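Local coordinates for prophenoloxidase b (Marsupenaeus japonicus, PDB 3WKY), which is the inactive precursor of a type 3 copper phenoloxidase that probably hydroxylates monophenols and oxidises o-diphenols at its dicopper centre, at residues Ser181-His184 with Arg185-Tyr188. Numbering follows the deposited sequence. Where two conformers were deposited one is given.
Sequences SPEH and RVSY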
ATOM      1  N   SER A 181      -4.306 -19.440  18.834  1.00 17.62           N
ATOM      2  CA  SER A 181      -5.123 -19.519  17.628  1.00 16.27           C
ATOM      3  C   SER A 181      -6.591 -19.682  18.012  1.00 18.14           C
ATOM      4  O   SER A 181      -7.058 -20.802  18.223  1.00 20.65           O
ATOM      5  CB  SER A 181      -4.662 -20.705  16.779  1.00 20.93           C
ATOM      6  OG  SER A 181      -5.454 -20.862  15.616  1.00 29.69           O
ATOM      7  N   PRO A 182      -7.322 -18.567  18.114  1.00 19.00           N
ATOM      8  CA  PRO A 182      -8.735 -18.646  18.512  1.00 17.47           C
ATOM      9  C   PRO A 182      -9.535 -19.630  17.644  1.00 19.54           C
ATOM     10  O   PRO A 182     -10.399 -20.327  18.177  1.00 18.48           O
ATOM     11  CB  PRO A 182      -9.232 -17.216  18.296  1.00 19.93           C
ATOM     12  CG  PRO A 182      -8.026 -16.364  18.576  1.00 18.98           C
ATOM     13  CD  PRO A 182      -6.837 -17.173  18.060  1.00 16.52           C
ATOM     14  N   GLU A 183      -9.246 -19.710  16.348  1.00 14.77           N
ATOM     15  CA  GLU A 183     -10.019 -20.619  15.488  1.00 19.60           C
ATOM     16  C   GLU A 183      -9.875 -22.083  15.880  1.00 20.29           C
ATOM     17  O   GLU A 183     -10.748 -22.898  15.582  1.00 19.36           O
ATOM     18  CB  GLU A 183      -9.649 -20.442  14.018  1.00 23.72           C
ATOM     19  CG  GLU A 183     -10.083 -19.106  13.454  1.00 20.33           C
ATOM     20  CD  GLU A 183     -11.593 -18.927  13.453  1.00 20.49           C
ATOM     21  OE1 GLU A 183     -12.344 -19.939  13.470  1.00 18.95           O
ATOM     22  OE2 GLU A 183     -12.027 -17.758  13.420  1.00 18.24           O
ATOM     23  N   HIS A 184      -8.771 -22.423  16.541  1.00 17.87           N
ATOM     24  CA  HIS A 184      -8.570 -23.799  16.984  1.00 18.89           C
ATOM     25  C   HIS A 184      -9.529 -24.188  18.115  1.00 20.01           C
ATOM     26  O   HIS A 184      -9.760 -25.381  18.328  1.00 20.43           O
ATOM     27  CB  HIS A 184      -7.112 -24.054  17.385  1.00 21.18           C
ATOM     28  CG  HIS A 184      -6.798 -25.499  17.606  1.00 24.75           C
ATOM     29  ND1 HIS A 184      -6.682 -26.050  18.864  1.00 30.55           N
ATOM     30  CD2 HIS A 184      -6.601 -26.515  16.729  1.00 25.03           C
ATOM     31  CE1 HIS A 184      -6.413 -27.340  18.754  1.00 30.60           C
ATOM     32  NE2 HIS A 184      -6.361 -27.648  17.471  1.00 28.49           N
ATOM     33  N   ARG A 185     -10.092 -23.198  18.816  1.00 18.02           N
ATOM     34  CA  ARG A 185     -11.039 -23.461  19.909  1.00 19.68           C
ATOM     35  C   ARG A 185     -12.276 -24.217  19.424  1.00 22.02           C
ATOM     36  O   ARG A 185     -12.950 -24.885  20.215  1.00 19.97           O
ATOM     37  CB  ARG A 185     -11.478 -22.170  20.646  1.00 21.74           C
ATOM     38  CG  ARG A 185     -10.377 -21.464  21.488  1.00 24.38           C
ATOM     39  CD  ARG A 185     -10.917 -20.872  22.827  1.00 20.78           C
ATOM     40  NE  ARG A 185     -11.903 -19.781  22.697  1.00 25.55           N
ATOM     41  CZ  ARG A 185     -11.611 -18.512  22.404  1.00 26.11           C
ATOM     42  NH1 ARG A 185     -10.350 -18.122  22.159  1.00 23.65           N
ATOM     43  NH2 ARG A 185     -12.585 -17.619  22.331  1.00 25.97           N
ATOM     44  N   VAL A 186     -12.580 -24.114  18.132  1.00 17.10           N
ATOM     45  CA  VAL A 186     -13.773 -24.772  17.593  1.00 17.88           C
ATOM     46  C   VAL A 186     -13.392 -25.895  16.611  1.00 18.10           C
ATOM     47  O   VAL A 186     -14.231 -26.440  15.889  1.00 17.62           O
ATOM     48  CB  VAL A 186     -14.834 -23.714  17.082  1.00 22.65           C
ATOM     49  CG1 VAL A 186     -14.294 -22.844  15.975  1.00 19.09           C
ATOM     50  CG2 VAL A 186     -16.183 -24.341  16.704  1.00 22.32           C
ATOM     51  N   SER A 187     -12.121 -26.284  16.629  1.00 16.46           N
ATOM     52  CA  SER A 187     -11.664 -27.356  15.754  0.51 17.23           C
ATOM     53  C   SER A 187     -12.321 -28.703  16.086  1.00 19.58           C
ATOM     54  O   SER A 187     -12.531 -29.517  15.193  1.00 19.24           O
ATOM     55  CB  SER A 187     -10.132 -27.477  15.749  0.51 20.49           C
ATOM     56  OG  SER A 187      -9.643 -28.012  16.962  0.51 23.05           O
ATOM     57  N   TYR A 188     -12.667 -28.938  17.355  1.00 20.61           N
ATOM     58  CA  TYR A 188     -13.338 -30.202  17.703  1.00 26.42           C
ATOM     59  C   TYR A 188     -14.635 -30.386  16.906  1.00 25.57           C
ATOM     60  O   TYR A 188     -15.023 -31.509  16.567  1.00 22.89           O
ATOM     61  CB  TYR A 188     -13.641 -30.299  19.210  1.00 23.53           C
ATOM     62  CG  TYR A 188     -14.711 -29.338  19.638  1.00 20.07           C
ATOM     63  CD1 TYR A 188     -14.387 -28.043  20.001  1.00 19.86           C
ATOM     64  CD2 TYR A 188     -16.056 -29.715  19.660  1.00 19.05           C
ATOM     65  CE1 TYR A 188     -15.352 -27.155  20.370  1.00 20.09           C
ATOM     66  CE2 TYR A 188     -17.031 -28.826  20.037  1.00 19.87           C
ATOM     67  CZ  TYR A 188     -16.669 -27.548  20.392  1.00 27.34           C
ATOM     68  OH  TYR A 188     -17.623 -26.642  20.764  1.00 24.91           O
TER
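His184 and Ser187, and Pro182 with Arg185, meet in a local contact between side chains three residues apart, in overlapping tight turns that lead from the loop after strand 165-169 into helix 187-190 of the copper-containing hemocyanin-type domain. The backbone bonds reach back three residues, as in 3-10 turns: Arg185 N binds Pro182 O at 3.0 Å, Ser187 N binds His184 O, also at 3.0 Å, and a weak bond from Val186 N to Glu183 O (3.4 Å) lies between them. Proline suits the start of such a turn because its ring holds phi near the helical value. The side chain of Arg185 folds back over Pro182: CB rests 3.3 Å from Pro182 O, and bends at chi2 and chi3 bring NH1 to 4.0 Å from Pro182 CA. The far end of the guanidinium donates from NH2 to Leu240 O and makes a long, weak ion pair with Asp309 of a second subunit, so this turn borders a subunit interface. On another side, Glu183 forms a salt bridge with Arg237 of helix 218-239, the helix that also carries His226 of the dicopper pocket, and the branched Val186 packs against Tyr233 there. Histidine fits its place by offering two nitrogens: with CG anti to the backbone N (chi1 -169°), ND1 bonds Ser178 OG and NE2 bonds Thr175 OG1, which fixes the rotation of the ring. Were His184 an alanine, both hydroxyls would probably lose their imidazole partner, and a gap would be likely to open beside Ser187. A small serine can approach this flat group closely: in one of its two modelled conformers, Ser187 OG sits over one face, offset toward the rim, 3.4 Å from His184 CD2.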